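Local structure of protein yahD a copper inducible hydrolase (Lactococcus lactis subsp. lactis, 3OG9) at residues P18-H23 and P44-R49; M104-Y109 and I125-I130; G108-A113 and L189-T194; H134-E139 and I162-N167. The protein probably works as a hydrolase of the alpha/beta hydrolase family, is induced by copper, and holds a D-malate molecule in its pocket. All blocks are in the same frame, centred on the assembly; numbering follows the deposited sequence.

How the contacts relate
Contacts 1 and 2 lie side by side in one sheet, their centres 9 Å apart, and are joined directly where Ile105 N approaches Pro18 O at 2.9 Å, a probable hydrogen bond. Contact 3 starts where strand 105-109 of contact 2 ends, the two sharing Gly108 and Tyr109, and it brings Ser110, Asn111 and His191 to the D-malate. Contact 4, nested in the loop that contact 3 closes and centred 11 Å from it, adds Met136, whose side chain is about 4 Å from the malate. Contact 1 approaches the ligand more remotely, with the side chain of His23 about 9 Å away; the side chain of Ile130 in contact 2 is about 13 Å from the malate.

Contact 1 (P18-H23 and P44-R49); sequences PLLLLH and PILSIR
Leu19, Leu20 and Leu21 pair in parallel register with Ile45, Leu46 and Ser47, the axes of strands 19-22 and 45-48 approaching to 4.6 Å at a 26° angle. The bonds run Leu19 N to Pro44 O, Leu46 N to Leu19 O and Leu21 N to Leu46 O; the second, at 2.8 Å, is the straightest, with 172° at the hydrogen. Pairing then loosens: Ile48 N reaches Leu21 O only weakly at 3.5 Å. A water there donates to Leu21 O and to Ser47 OG (2.7 Å), and Ser47 OG is also bonded to Glu29 O.

On one face, Leu21 CG lies anti to the carbonyl carbon (chi1 -46°), carrying CD1 to 3.6 Å from the CG2 branch of Ile45; Leu19 CD1 lies against Ile45 CG1. Ala36 of helix 33-39 packs on all three side chains. The other face carries Leu20, Leu46 and Ile48 beneath helix 76-97; Leu20 CD1 reaches past its direct neighbour to Ile48 CD1, 3.9 Å away. Arg49 CA comes in plane to the His23 ring edge, 3.6 Å from NE2, which bonds to Gly50 N. Two parallel strands joined through helix 33-39 form a beta-alpha-beta crossover, as in the central sheet of alpha/beta hydrolases.

Contact 2 (M104-Y109 and I125-I130); sequences MIAIGY and INFDKI
Phe127 reaches back over strand 105-109, its ring held between a methyl group on each face. Its CB starts 3.7 Å from Met104 O. With CG anti to the carbonyl carbon (chi1 -64°), CD1 comes to 4.0 Å from Met104 CB, at the ring edge. The Ala106 methyl sits over the middle of the ring, CB 3.8 Å from the centroid and 8° off the normal, a CH-pi contact in which CE1 and CZ are marginally nearer than the other ring carbons. Ile125 CG2 lies over the centre of the opposite face, and Leu20 CD2 of the adjoining strand touches CE1. With an alanine at Phe127, a gap would probably open between the Ala106 and Ile125 methyls, leaving Leu20 and Met104 less well packed.

The backbones belong to the beta-alpha-beta unit of strand 105-109, helix 111-121 and strand 129-133, whose first strand leads into a probable nucleophile elbow. Phe127 is opposite Met104 and Lys129 opposite Ile105, leaving Asp128 as an extra residue; Met104 O accordingly accepts Asp128 N at 2.8 Å and, weakly, Lys129 N. That weak bond and Ala106 N to Lys129 O (3.1 Å) flank Ile105 as the two halves of its parallel bridge. The Lys129 chain leads away from strand 105-109 and turns at its end, so that NZ forms a 2.8 Å salt bridge with Asp128 OD2 on the syn side, 28° out of the carboxylate plane.

Contact 3 (G108-A113 and L189-T194); sequences GYSNGA and LGHQLT. Unlike the reference sequence in segment 189-194: Thr194 (reference Met). With MLT (D-malate), chain C.
Carboxylate oxygen O4 of the bound D-malate is approached from both segments, by Ser110 OG at 2.6 Å and by His191 NE2, which donates a weak hydrogen bond at 3.1 Å. Ser110 OG and His191 NE2 are themselves modelled 2.3 Å apart, so short that the exact value is doubtful; the hydroxyl lies at the imidazole edge, near the ring plane, and either group could be the donor. His191 gets there by setting CG anti to its backbone N (chi1 -154°), and its ND1 bonds to Asp160 OD2 on the far side. That geometry is consistent with a Ser-His-Asp triad, the malate lying against its probable nucleophile. Asn111 grips the other carboxylate: ND2 donates to malate O2 at 2.9 Å, with 164° at the hydrogen. Thr25, Arg59 and Asn114 complete the polar hold on the ligand.

Next to Ser110 in the chain, Tyr109 packs against the histidine loop. Leu193 CB sits over one face of the ring, 3.9 Å from its centroid, in a CH-pi contact, and Ser110 CB lies on the opposite face. The phenol OH comes within 3.0 Å of His191 O. A type II' turn from Leu189 to Gln192 presents the histidine. Ser110 has the strained positive phi (55°) expected of a nucleophile elbow, within the sequence Gly-Tyr-Ser-Asn-Gly. The elbow makes the sharp bend from strand 105-109 into helix 111-121, while the facing loop runs from strand 181-186 to helix 195-208, whose start Thr194 caps through Glu197 N.

Contact 4 (H134-E139 and I162-N167); sequences HGMQLE and IVPQKN
Asn167 sets CG trans to its backbone N (chi1 180°), which extends its amide from the first turn of helix 165-177 to the main chain of Gln137. Both amide ends are used. Gln137 N donates to Asn167 OD1 at 2.7 Å, on a lone pair in the carbonyl plane; Asn167 ND2 returns a nearly straight bond, 175° at the hydrogen, to Gln137 O at 3.0 Å. Two bonds to one residue fix the amide's rotation and satisfy buried polar atoms on both sides. A leucine in place of Asn167 would probably leave Gln137 N and O without these partners and the loop less firmly held to the helix.

Met136 CG lies between its backbone N and carbonyl carbon (chi1 69°), and a bend at chi3 brings CE to 3.6 Å from Ile162 O. Its CB faces Val163 CG2 at 4.0 Å, while CE reaches Pro164 CD, at the helix N-cap position, at 4.2 Å. Met136 N bonds to Asn114 OD1, and Ile162 N to Asp160 OD1. The contact joins the loop after strand 129-133 to the loop carrying the probable triad acid, and places Met136 in the malate pocket, touching the ligand, with Ile162 against His191.

Contact 1 (P18-H23 and P44-R49)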
loop_
_atom_site.group_PDB
_atom_site.type_symbol
_atom_site.label_atom_id
_atom_site.label_comp_id
_atom_site.label_asym_id
_atom_site.label_seq_id
_atom_site.Cartn_x
_atom_site.Cartn_y
_atom_site.Cartn_z
ATOM N N PRO A 18 1.914 10.023 10.491
ATOM C CA PRO A 18 0.593 9.514 10.184
ATOM C C PRO A 18 0.693 8.223 9.381
ATOM O O PRO A 18 1.672 8.010 8.638
ATOM C CB PRO A 18 -0.016 10.637 9.344
ATOM C CG PRO A 18 1.173 11.237 8.630
ATOM C CD PRO A 18 2.297 11.160 9.632
ATOM N N LEU A 19 -0.311 7.369 9.541
ATOM C CA LEU A 19 -0.414 6.133 8.762
ATOM C C LEU A 19 -1.512 6.300 7.742
ATOM O O LEU A 19 -2.601 6.763 8.091
ATOM C CB LEU A 19 -0.766 4.956 9.693
ATOM C CG LEU A 19 0.037 4.869 10.992
ATOM C CD1 LEU A 19 -0.527 3.746 11.819
ATOM C CD2 LEU A 19 1.560 4.697 10.735
ATOM N N LEU A 20 -1.246 5.941 6.480
ATOM C CA LEU A 20 -2.327 5.868 5.462
ATOM C C LEU A 20 -2.654 4.391 5.223
ATOM O O LEU A 20 -1.792 3.643 4.789
ATOM C CB LEU A 20 -1.875 6.490 4.121
ATOM C CG LEU A 20 -2.904 6.387 2.973
ATOM C CD1 LEU A 20 -4.110 7.278 3.288
ATOM C CD2 LEU A 20 -2.323 6.729 1.557
ATOM N N LEU A 21 -3.884 3.965 5.501
ATOM C CA LEU A 21 -4.237 2.556 5.346
ATOM C C LEU A 21 -5.011 2.327 4.067
ATOM O O LEU A 21 -5.937 3.085 3.752
ATOM C CB LEU A 21 -5.101 2.067 6.539
ATOM C CG LEU A 21 -4.624 2.445 7.927
ATOM C CD1 LEU A 21 -5.524 1.751 8.947
ATOM C CD2 LEU A 21 -3.096 2.157 8.168
ATOM N N LEU A 22 -4.641 1.262 3.360
ATOM C CA LEU A 22 -5.276 0.922 2.104
ATOM C C LEU A 22 -5.640 -0.544 2.156
ATOM O O LEU A 22 -4.788 -1.393 2.401
ATOM C CB LEU A 22 -4.349 1.257 0.931
ATOM C CG LEU A 22 -3.915 2.730 0.867
ATOM C CD1 LEU A 22 -2.789 2.911 -0.104
ATOM C CD2 LEU A 22 -5.119 3.615 0.474
ATOM N N HIS A 23 -6.925 -0.811 1.956
ATOM C CA HIS A 23 -7.523 -2.165 2.112
ATOM C C HIS A 23 -7.322 -3.105 0.916
ATOM O O HIS A 23 -6.926 -2.664 -0.169
ATOM C CB HIS A 23 -9.039 -2.028 2.428
ATOM C CG HIS A 23 -9.837 -1.359 1.339
ATOM N ND1 HIS A 23 -10.162 -1.993 0.155
ATOM C CD2 HIS A 23 -10.352 -0.111 1.246
ATOM C CE1 HIS A 23 -10.850 -1.166 -0.613
ATOM N NE2 HIS A 23 -10.989 -0.023 0.030
ATOM N N PRO A 44 -1.375 8.651 14.434
ATOM C CA PRO A 44 -2.640 9.032 13.803
ATOM C C PRO A 44 -2.917 8.096 12.615
ATOM O O PRO A 44 -1.978 7.613 11.966
ATOM C CB PRO A 44 -2.360 10.441 13.257
ATOM C CG PRO A 44 -1.240 10.971 14.147
ATOM C CD PRO A 44 -0.394 9.751 14.466
ATOM N N ILE A 45 -4.186 7.883 12.312
ATOM C CA ILE A 45 -4.542 6.947 11.245
ATOM C C ILE A 45 -5.470 7.634 10.273
ATOM O O ILE A 45 -6.444 8.241 10.699
ATOM C CB ILE A 45 -5.228 5.677 11.799
ATOM C CG1 ILE A 45 -4.181 4.748 12.429
ATOM C CG2 ILE A 45 -6.040 4.923 10.660
ATOM C CD1 ILE A 45 -4.789 3.654 13.308
ATOM N N LEU A 46 -5.119 7.579 8.983
ATOM C CA LEU A 46 -6.005 7.974 7.914
ATOM C C LEU A 46 -6.255 6.753 7.022
ATOM O O LEU A 46 -5.317 6.167 6.507
ATOM C CB LEU A 46 -5.360 9.082 7.071
ATOM C CG LEU A 46 -6.319 9.691 6.021
ATOM C CD1 LEU A 46 -7.553 10.318 6.677
ATOM C CD2 LEU A 46 -5.545 10.722 5.215
ATOM N N SER A 47 -7.517 6.376 6.848
ATOM C CA SER A 47 -7.841 5.160 6.069
ATOM C C SER A 47 -8.901 5.506 5.053
ATOM O O SER A 47 -9.985 5.908 5.433
ATOM C CB SER A 47 -8.358 4.068 7.019
ATOM O OG SER A 47 -8.569 2.844 6.321
ATOM N N ILE A 48 -8.594 5.356 3.760
ATOM C CA ILE A 48 -9.484 5.807 2.687
ATOM C C ILE A 48 -9.973 4.611 1.831
ATOM O O ILE A 48 -9.141 3.820 1.351
ATOM C CB ILE A 48 -8.750 6.837 1.753
ATOM C CG1 ILE A 48 -8.330 8.104 2.523
ATOM C CG2 ILE A 48 -9.628 7.213 0.520
ATOM C CD1 ILE A 48 -7.286 8.947 1.772
ATOM N N ARG A 49 -11.295 4.495 1.645
ATOM C CA ARG A 49 -11.885 3.418 0.845
ATOM C C ARG A 49 -11.655 3.654 -0.649
ATOM O O ARG A 49 -11.736 4.774 -1.117
ATOM C CB ARG A 49 -13.402 3.300 1.100
ATOM C CG ARG A 49 -14.036 1.979 0.564
ATOM C CD ARG A 49 -15.541 2.104 0.445
ATOM N NE ARG A 49 -16.161 2.256 1.758
ATOM C CZ ARG A 49 -17.470 2.312 1.980
ATOM N NH1 ARG A 49 -18.335 2.221 0.973
ATOM N NH2 ARG A 49 -17.920 2.448 3.221
HETATM O O HOH W 1 -8.456 1.583 3.881
#

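Contact 2 (M104-Y109 and I125-I130)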
loop_
_atom_site.group_PDB
_atom_site.type_symbol
_atom_site.label_atom_id
_atom_site.label_comp_id
_atom_site.label_asym_id
_atom_site.label_seq_id
_atom_site.Cartn_x
_atom_site.Cartn_y
_atom_site.Cartn_z
ATOM N N MET A 104 4.285 10.478 6.156
ATOM C CA MET A 104 3.317 9.403 6.051
ATOM C C MET A 104 3.924 8.008 5.822
ATOM O O MET A 104 4.855 7.809 5.018
ATOM C CB MET A 104 2.306 9.761 4.958
ATOM C CG MET A 104 0.962 9.140 5.116
ATOM S SD MET A 104 -0.253 10.102 4.125
ATOM C CE MET A 104 -0.999 11.233 5.293
ATOM N N ILE A 105 3.372 7.044 6.556
ATOM C CA ILE A 105 3.743 5.639 6.433
ATOM C C ILE A 105 2.520 4.956 5.832
ATOM O O ILE A 105 1.475 4.917 6.457
ATOM C CB ILE A 105 4.061 5.018 7.774
ATOM C CG1 ILE A 105 5.261 5.714 8.441
ATOM C CG2 ILE A 105 4.365 3.490 7.635
ATOM C CD1 ILE A 105 5.312 5.367 9.958
ATOM N N ALA A 106 2.653 4.464 4.606
ATOM C CA ALA A 106 1.564 3.714 3.971
ATOM C C ALA A 106 1.622 2.296 4.431
ATOM O O ALA A 106 2.708 1.684 4.446
ATOM C CB ALA A 106 1.651 3.759 2.427
ATOM N N ILE A 107 0.451 1.788 4.826
ATOM C CA ILE A 107 0.276 0.385 5.224
ATOM C C ILE A 107 -0.862 -0.154 4.375
ATOM O O ILE A 107 -1.998 0.309 4.483
ATOM C CB ILE A 107 -0.067 0.237 6.737
ATOM C CG1 ILE A 107 1.027 0.890 7.623
ATOM C CG2 ILE A 107 -0.215 -1.270 7.088
ATOM C CD1 ILE A 107 0.693 0.923 9.118
ATOM N N GLY A 108 -0.552 -1.094 3.489
ATOM C CA GLY A 108 -1.556 -1.619 2.576
ATOM C C GLY A 108 -1.529 -3.125 2.578
ATOM O O GLY A 108 -0.508 -3.763 2.920
ATOM N N TYR A 109 -2.640 -3.710 2.170
ATOM C CA TYR A 109 -2.719 -5.153 2.039
ATOM C C TYR A 109 -3.273 -5.449 0.639
ATOM O O TYR A 109 -4.318 -4.918 0.277
ATOM C CB TYR A 109 -3.635 -5.696 3.127
ATOM C CG TYR A 109 -4.012 -7.166 3.002
ATOM C CD1 TYR A 109 -3.122 -8.101 2.467
ATOM C CD2 TYR A 109 -5.268 -7.607 3.429
ATOM C CE1 TYR A 109 -3.471 -9.455 2.364
ATOM C CE2 TYR A 109 -5.628 -8.951 3.335
ATOM C CZ TYR A 109 -4.735 -9.858 2.787
ATOM O OH TYR A 109 -5.105 -11.183 2.695
ATOM N N ILE A 125 3.006 10.350 -4.723
ATOM C CA ILE A 125 3.028 10.675 -3.286
ATOM C C ILE A 125 4.434 10.390 -2.717
ATOM O O ILE A 125 5.004 9.325 -2.944
ATOM C CB ILE A 125 1.973 9.883 -2.417
ATOM C CG1 ILE A 125 0.542 10.070 -2.913
ATOM C CG2 ILE A 125 1.987 10.358 -0.941
ATOM C CD1 ILE A 125 -0.610 9.627 -1.901
ATOM N N ASN A 126 4.964 11.353 -1.970
ATOM C CA ASN A 126 6.246 11.207 -1.286
ATOM C C ASN A 126 6.075 10.624 0.131
ATOM O O ASN A 126 6.353 11.302 1.140
ATOM C CB ASN A 126 6.938 12.571 -1.236
ATOM C CG ASN A 126 8.385 12.478 -0.774
ATOM O OD1 ASN A 126 9.104 11.523 -1.088
ATOM N ND2 ASN A 126 8.801 13.460 -0.005
ATOM N N PHE A 127 5.614 9.372 0.207
ATOM C CA PHE A 127 5.570 8.662 1.503
ATOM C C PHE A 127 6.971 8.589 2.126
ATOM O O PHE A 127 7.983 8.459 1.420
ATOM C CB PHE A 127 5.085 7.209 1.352
ATOM C CG PHE A 127 3.663 7.057 0.864
ATOM C CD1 PHE A 127 2.595 7.532 1.616
ATOM C CD2 PHE A 127 3.410 6.378 -0.330
ATOM C CE1 PHE A 127 1.269 7.363 1.170
ATOM C CE2 PHE A 127 2.114 6.197 -0.785
ATOM C CZ PHE A 127 1.038 6.696 -0.038
ATOM N N ASP A 128 7.021 8.612 3.449
ATOM C CA ASP A 128 8.291 8.403 4.136
ATOM C C ASP A 128 8.703 6.921 4.098
ATOM O O ASP A 128 9.877 6.594 3.851
ATOM C CB ASP A 128 8.212 8.898 5.578
ATOM C CG ASP A 128 9.538 8.744 6.298
ATOM O OD1 ASP A 128 10.540 9.281 5.777
ATOM O OD2 ASP A 128 9.582 8.068 7.350
ATOM N N LYS A 129 7.725 6.039 4.356
ATOM C CA LYS A 129 7.936 4.576 4.356
ATOM C C LYS A 129 6.700 3.881 3.815
ATOM O O LYS A 129 5.615 4.476 3.803
ATOM C CB LYS A 129 8.105 4.049 5.774
ATOM C CG LYS A 129 9.299 4.543 6.481
ATOM C CD LYS A 129 9.403 3.947 7.836
ATOM C CE LYS A 129 10.694 4.390 8.438
ATOM N NZ LYS A 129 10.750 5.869 8.666
ATOM N N ILE A 130 6.872 2.625 3.377
ATOM C CA ILE A 130 5.743 1.779 2.965
ATOM C C ILE A 130 5.867 0.403 3.602
ATOM O O ILE A 130 6.942 -0.180 3.645
ATOM C CB ILE A 130 5.711 1.614 1.418
ATOM C CG1 ILE A 130 5.405 2.957 0.748
ATOM C CG2 ILE A 130 4.630 0.561 0.976
ATOM C CD1 ILE A 130 5.114 2.839 -0.742
#

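Contact 3 (G108-A113 and L189-T194)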
loop_
_atom_site.group_PDB
_atom_site.type_symbol
_atom_site.label_atom_id
_atom_site.label_comp_id
_atom_site.label_asym_id
_atom_site.label_seq_id
_atom_site.Cartn_x
_atom_site.Cartn_y
_atom_site.Cartn_z
ATOM N N GLY A 108 -0.552 -1.094 3.489
ATOM C CA GLY A 108 -1.556 -1.619 2.576
ATOM C C GLY A 108 -1.529 -3.125 2.578
ATOM O O GLY A 108 -0.508 -3.763 2.920
ATOM N N TYR A 109 -2.640 -3.710 2.170
ATOM C CA TYR A 109 -2.719 -5.153 2.039
ATOM C C TYR A 109 -3.273 -5.449 0.639
ATOM O O TYR A 109 -4.318 -4.918 0.277
ATOM C CB TYR A 109 -3.635 -5.696 3.127
ATOM C CG TYR A 109 -4.012 -7.166 3.002
ATOM C CD1 TYR A 109 -3.122 -8.101 2.467
ATOM C CD2 TYR A 109 -5.268 -7.607 3.429
ATOM C CE1 TYR A 109 -3.471 -9.455 2.364
ATOM C CE2 TYR A 109 -5.628 -8.951 3.335
ATOM C CZ TYR A 109 -4.735 -9.858 2.787
ATOM O OH TYR A 109 -5.105 -11.183 2.695
ATOM N N SER A 110 -2.551 -6.263 -0.132
ATOM C CA SER A 110 -3.016 -6.715 -1.469
ATOM C C SER A 110 -3.368 -5.538 -2.399
ATOM O O SER A 110 -2.525 -4.680 -2.649
ATOM C CB SER A 110 -4.185 -7.686 -1.274
ATOM O OG SER A 110 -4.377 -8.500 -2.427
ATOM N N ASN A 111 -4.616 -5.438 -2.872
ATOM C CA ASN A 111 -5.003 -4.271 -3.712
ATOM C C ASN A 111 -4.488 -2.903 -3.202
ATOM O O ASN A 111 -3.838 -2.149 -3.951
ATOM C CB ASN A 111 -6.529 -4.256 -3.914
ATOM C CG ASN A 111 -6.986 -3.293 -5.001
ATOM O OD1 ASN A 111 -7.954 -2.564 -4.816
ATOM N ND2 ASN A 111 -6.338 -3.338 -6.167
ATOM N N GLY A 112 -4.758 -2.573 -1.932
ATOM C CA GLY A 112 -4.254 -1.287 -1.367
ATOM C C GLY A 112 -2.718 -1.157 -1.379
ATOM O O GLY A 112 -2.171 -0.089 -1.650
ATOM N N ALA A 113 -2.020 -2.248 -1.076
ATOM C CA ALA A 113 -0.554 -2.267 -1.063
ATOM C C ALA A 113 -0.013 -1.975 -2.480
ATOM O O ALA A 113 0.954 -1.227 -2.659
ATOM C CB ALA A 113 -0.067 -3.630 -0.567
ATOM N N LEU A 189 1.185 -18.606 4.267
ATOM C CA LEU A 189 -0.240 -18.811 4.036
ATOM C C LEU A 189 -0.770 -18.247 2.718
ATOM O O LEU A 189 -1.875 -17.761 2.670
ATOM C CB LEU A 189 -1.064 -18.392 5.258
ATOM C CG LEU A 189 -1.026 -19.690 6.092
ATOM C CD1 LEU A 189 -0.306 -19.571 7.403
ATOM C CD2 LEU A 189 -2.325 -20.512 6.154
ATOM N N GLY A 190 0.012 -18.364 1.642
ATOM C CA GLY A 190 -0.432 -17.800 0.372
ATOM C C GLY A 190 -0.763 -16.313 0.481
ATOM O O GLY A 190 -0.069 -15.601 1.167
ATOM N N HIS A 191 -1.838 -15.871 -0.165
ATOM C CA HIS A 191 -2.203 -14.438 -0.199
ATOM C C HIS A 191 -2.727 -13.903 1.131
ATOM O O HIS A 191 -2.885 -12.665 1.311
ATOM C CB HIS A 191 -3.256 -14.180 -1.297
ATOM C CG HIS A 191 -3.252 -12.780 -1.848
ATOM N ND1 HIS A 191 -2.160 -12.229 -2.476
ATOM C CD2 HIS A 191 -4.234 -11.847 -1.914
ATOM C CE1 HIS A 191 -2.451 -11.000 -2.867
ATOM N NE2 HIS A 191 -3.706 -10.743 -2.537
ATOM N N GLN A 192 -3.015 -14.817 2.066
ATOM C CA GLN A 192 -3.606 -14.414 3.352
ATOM C C GLN A 192 -2.653 -13.604 4.240
ATOM O O GLN A 192 -1.510 -14.014 4.467
ATOM C CB GLN A 192 -4.012 -15.666 4.114
ATOM C CG GLN A 192 -4.707 -15.440 5.446
ATOM C CD GLN A 192 -5.391 -16.719 5.919
ATOM O OE1 GLN A 192 -4.778 -17.547 6.594
ATOM N NE2 GLN A 192 -6.651 -16.903 5.516
ATOM N N LEU A 193 -3.138 -12.494 4.790
ATOM C CA LEU A 193 -2.381 -11.732 5.781
ATOM C C LEU A 193 -2.207 -12.523 7.104
ATOM O O LEU A 193 -3.188 -12.984 7.703
ATOM C CB LEU A 193 -3.069 -10.396 6.038
ATOM C CG LEU A 193 -2.320 -9.431 6.975
ATOM C CD1 LEU A 193 -1.125 -8.902 6.207
ATOM C CD2 LEU A 193 -3.235 -8.284 7.438
ATOM N N THR A 194 -0.969 -12.683 7.572
ATOM C CA THR A 194 -0.725 -13.493 8.762
ATOM C C THR A 194 -0.332 -12.649 9.961
ATOM O O THR A 194 0.239 -11.521 9.824
ATOM C CB THR A 194 0.431 -14.499 8.548
ATOM O OG1 THR A 194 1.643 -13.751 8.482
ATOM C CG2 THR A 194 0.248 -15.309 7.264
HETATM C C1 MLT C . -4.941 -6.183 -7.496
HETATM O O1 MLT C . -6.010 -5.963 -8.128
HETATM O O2 MLT C . -4.340 -5.245 -6.918
HETATM C C2 MLT C . -4.359 -7.578 -7.450
HETATM O O3 MLT C . -5.114 -8.491 -8.227
HETATM C C3 MLT C . -4.213 -8.082 -6.013
HETATM C C4 MLT C . -5.534 -8.308 -5.318
HETATM O O4 MLT C . -5.606 -9.276 -4.530
HETATM O O5 MLT C . -6.549 -7.577 -5.466
#

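Contact 4 (H134-E139 and I162-N167)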
loop_
_atom_site.group_PDB
_atom_site.type_symbol
_atom_site.label_atom_id
_atom_site.label_comp_id
_atom_site.label_asym_id
_atom_site.label_seq_id
_atom_site.Cartn_x
_atom_site.Cartn_y
_atom_site.Cartn_z
ATOM N N HIS A 134 1.711 -8.556 0.921
ATOM C CA HIS A 134 1.323 -9.299 -0.282
ATOM C C HIS A 134 1.046 -8.414 -1.495
ATOM O O HIS A 134 0.037 -8.583 -2.212
ATOM C CB HIS A 134 0.167 -10.263 0.047
ATOM C CG HIS A 134 0.539 -11.198 1.142
ATOM N ND1 HIS A 134 1.480 -12.185 0.963
ATOM C CD2 HIS A 134 0.212 -11.215 2.455
ATOM C CE1 HIS A 134 1.702 -12.790 2.118
ATOM N NE2 HIS A 134 0.939 -12.225 3.036
ATOM N N GLY A 135 1.990 -7.500 -1.726
ATOM C CA GLY A 135 1.959 -6.616 -2.868
ATOM C C GLY A 135 2.616 -7.231 -4.108
ATOM O O GLY A 135 3.274 -8.305 -4.059
ATOM N N MET A 136 2.468 -6.518 -5.229
ATOM C CA MET A 136 2.982 -6.969 -6.499
ATOM C C MET A 136 3.197 -5.798 -7.422
ATOM O O MET A 136 2.728 -4.697 -7.147
ATOM C CB MET A 136 1.982 -7.935 -7.140
ATOM C CG MET A 136 0.657 -7.274 -7.613
ATOM S SD MET A 136 -0.598 -8.532 -7.917
ATOM C CE MET A 136 0.261 -9.543 -9.065
ATOM N N GLN A 137 3.902 -6.044 -8.534
ATOM C CA GLN A 137 4.006 -5.041 -9.593
ATOM C C GLN A 137 2.705 -5.000 -10.435
ATOM O O GLN A 137 2.264 -6.032 -10.928
ATOM C CB GLN A 137 5.229 -5.363 -10.474
ATOM C CG GLN A 137 5.472 -4.322 -11.530
ATOM C CD GLN A 137 6.427 -4.758 -12.579
ATOM O OE1 GLN A 137 6.156 -5.705 -13.340
ATOM N NE2 GLN A 137 7.561 -4.067 -12.655
ATOM N N LEU A 138 2.116 -3.816 -10.614
ATOM C CA LEU A 138 0.927 -3.635 -11.461
ATOM C C LEU A 138 1.251 -3.357 -12.954
ATOM O O LEU A 138 0.490 -3.743 -13.841
ATOM C CB LEU A 138 0.093 -2.471 -10.905
ATOM C CG LEU A 138 -0.465 -2.743 -9.511
ATOM C CD1 LEU A 138 -1.323 -1.586 -9.124
ATOM C CD2 LEU A 138 -1.267 -4.078 -9.512
ATOM N N GLU A 139 2.364 -2.668 -13.206
ATOM C CA GLU A 139 2.759 -2.285 -14.547
ATOM C C GLU A 139 4.283 -2.110 -14.629
ATOM O O GLU A 139 4.956 -1.830 -13.621
ATOM C CB GLU A 139 2.031 -0.988 -14.973
ATOM C CG GLU A 139 2.097 0.099 -13.903
ATOM C CD GLU A 139 1.794 1.503 -14.425
ATOM O OE1 GLU A 139 1.634 1.654 -15.684
ATOM O OE2 GLU A 139 1.745 2.443 -13.570
ATOM N N ILE A 162 -1.724 -15.671 -6.268
ATOM C CA ILE A 162 -2.043 -14.378 -6.850
ATOM C C ILE A 162 -0.809 -13.598 -7.285
ATOM O O ILE A 162 -0.862 -12.846 -8.271
ATOM C CB ILE A 162 -2.996 -13.561 -5.909
ATOM C CG1 ILE A 162 -4.290 -14.365 -5.741
ATOM C CG2 ILE A 162 -3.269 -12.144 -6.468
ATOM C CD1 ILE A 162 -5.195 -13.920 -4.665
ATOM N N VAL A 163 0.302 -13.773 -6.566
ATOM C CA VAL A 163 1.510 -13.044 -6.883
ATOM C C VAL A 163 2.563 -14.036 -7.397
ATOM O O VAL A 163 3.131 -14.787 -6.612
ATOM C CB VAL A 163 2.061 -12.251 -5.657
ATOM C CG1 VAL A 163 3.407 -11.560 -5.979
ATOM C CG2 VAL A 163 1.015 -11.247 -5.140
ATOM N N PRO A 164 2.824 -14.028 -8.710
ATOM C CA PRO A 164 3.898 -14.814 -9.299
ATOM C C PRO A 164 5.262 -14.407 -8.743
ATOM O O PRO A 164 5.515 -13.208 -8.513
ATOM C CB PRO A 164 3.844 -14.428 -10.784
ATOM C CG PRO A 164 2.444 -13.960 -11.009
ATOM C CD PRO A 164 2.089 -13.249 -9.731
ATOM N N GLN A 165 6.153 -15.388 -8.605
ATOM C CA GLN A 165 7.517 -15.119 -8.185
ATOM C C GLN A 165 8.200 -14.070 -9.059
ATOM O O GLN A 165 8.827 -13.137 -8.543
ATOM C CB GLN A 165 8.347 -16.420 -8.178
ATOM C CG GLN A 165 9.807 -16.207 -7.867
ATOM C CD GLN A 165 10.595 -17.514 -7.739
ATOM O OE1 GLN A 165 10.321 -18.351 -6.865
ATOM N NE2 GLN A 165 11.607 -17.678 -8.597
ATOM N N LYS A 166 8.081 -14.217 -10.380
ATOM C CA LYS A 166 8.743 -13.284 -11.300
ATOM C C LYS A 166 8.210 -11.895 -11.065
ATOM O O LYS A 166 8.963 -10.915 -11.090
ATOM C CB LYS A 166 8.545 -13.684 -12.774
ATOM C CG LYS A 166 9.145 -12.644 -13.793
ATOM C CD LYS A 166 9.614 -13.287 -15.102
ATOM C CE LYS A 166 8.467 -13.566 -16.057
ATOM N NZ LYS A 166 8.922 -14.453 -17.191
ATOM N N ASN A 167 6.897 -11.803 -10.884
ATOM C CA ASN A 167 6.275 -10.513 -10.630
ATOM C C ASN A 167 6.826 -9.865 -9.359
ATOM O O ASN A 167 7.201 -8.684 -9.369
ATOM C CB ASN A 167 4.744 -10.620 -10.543
ATOM C CG ASN A 167 4.103 -9.258 -10.273
ATOM O OD1 ASN A 167 4.427 -8.604 -9.272
ATOM N ND2 ASN A 167 3.271 -8.795 -11.191
#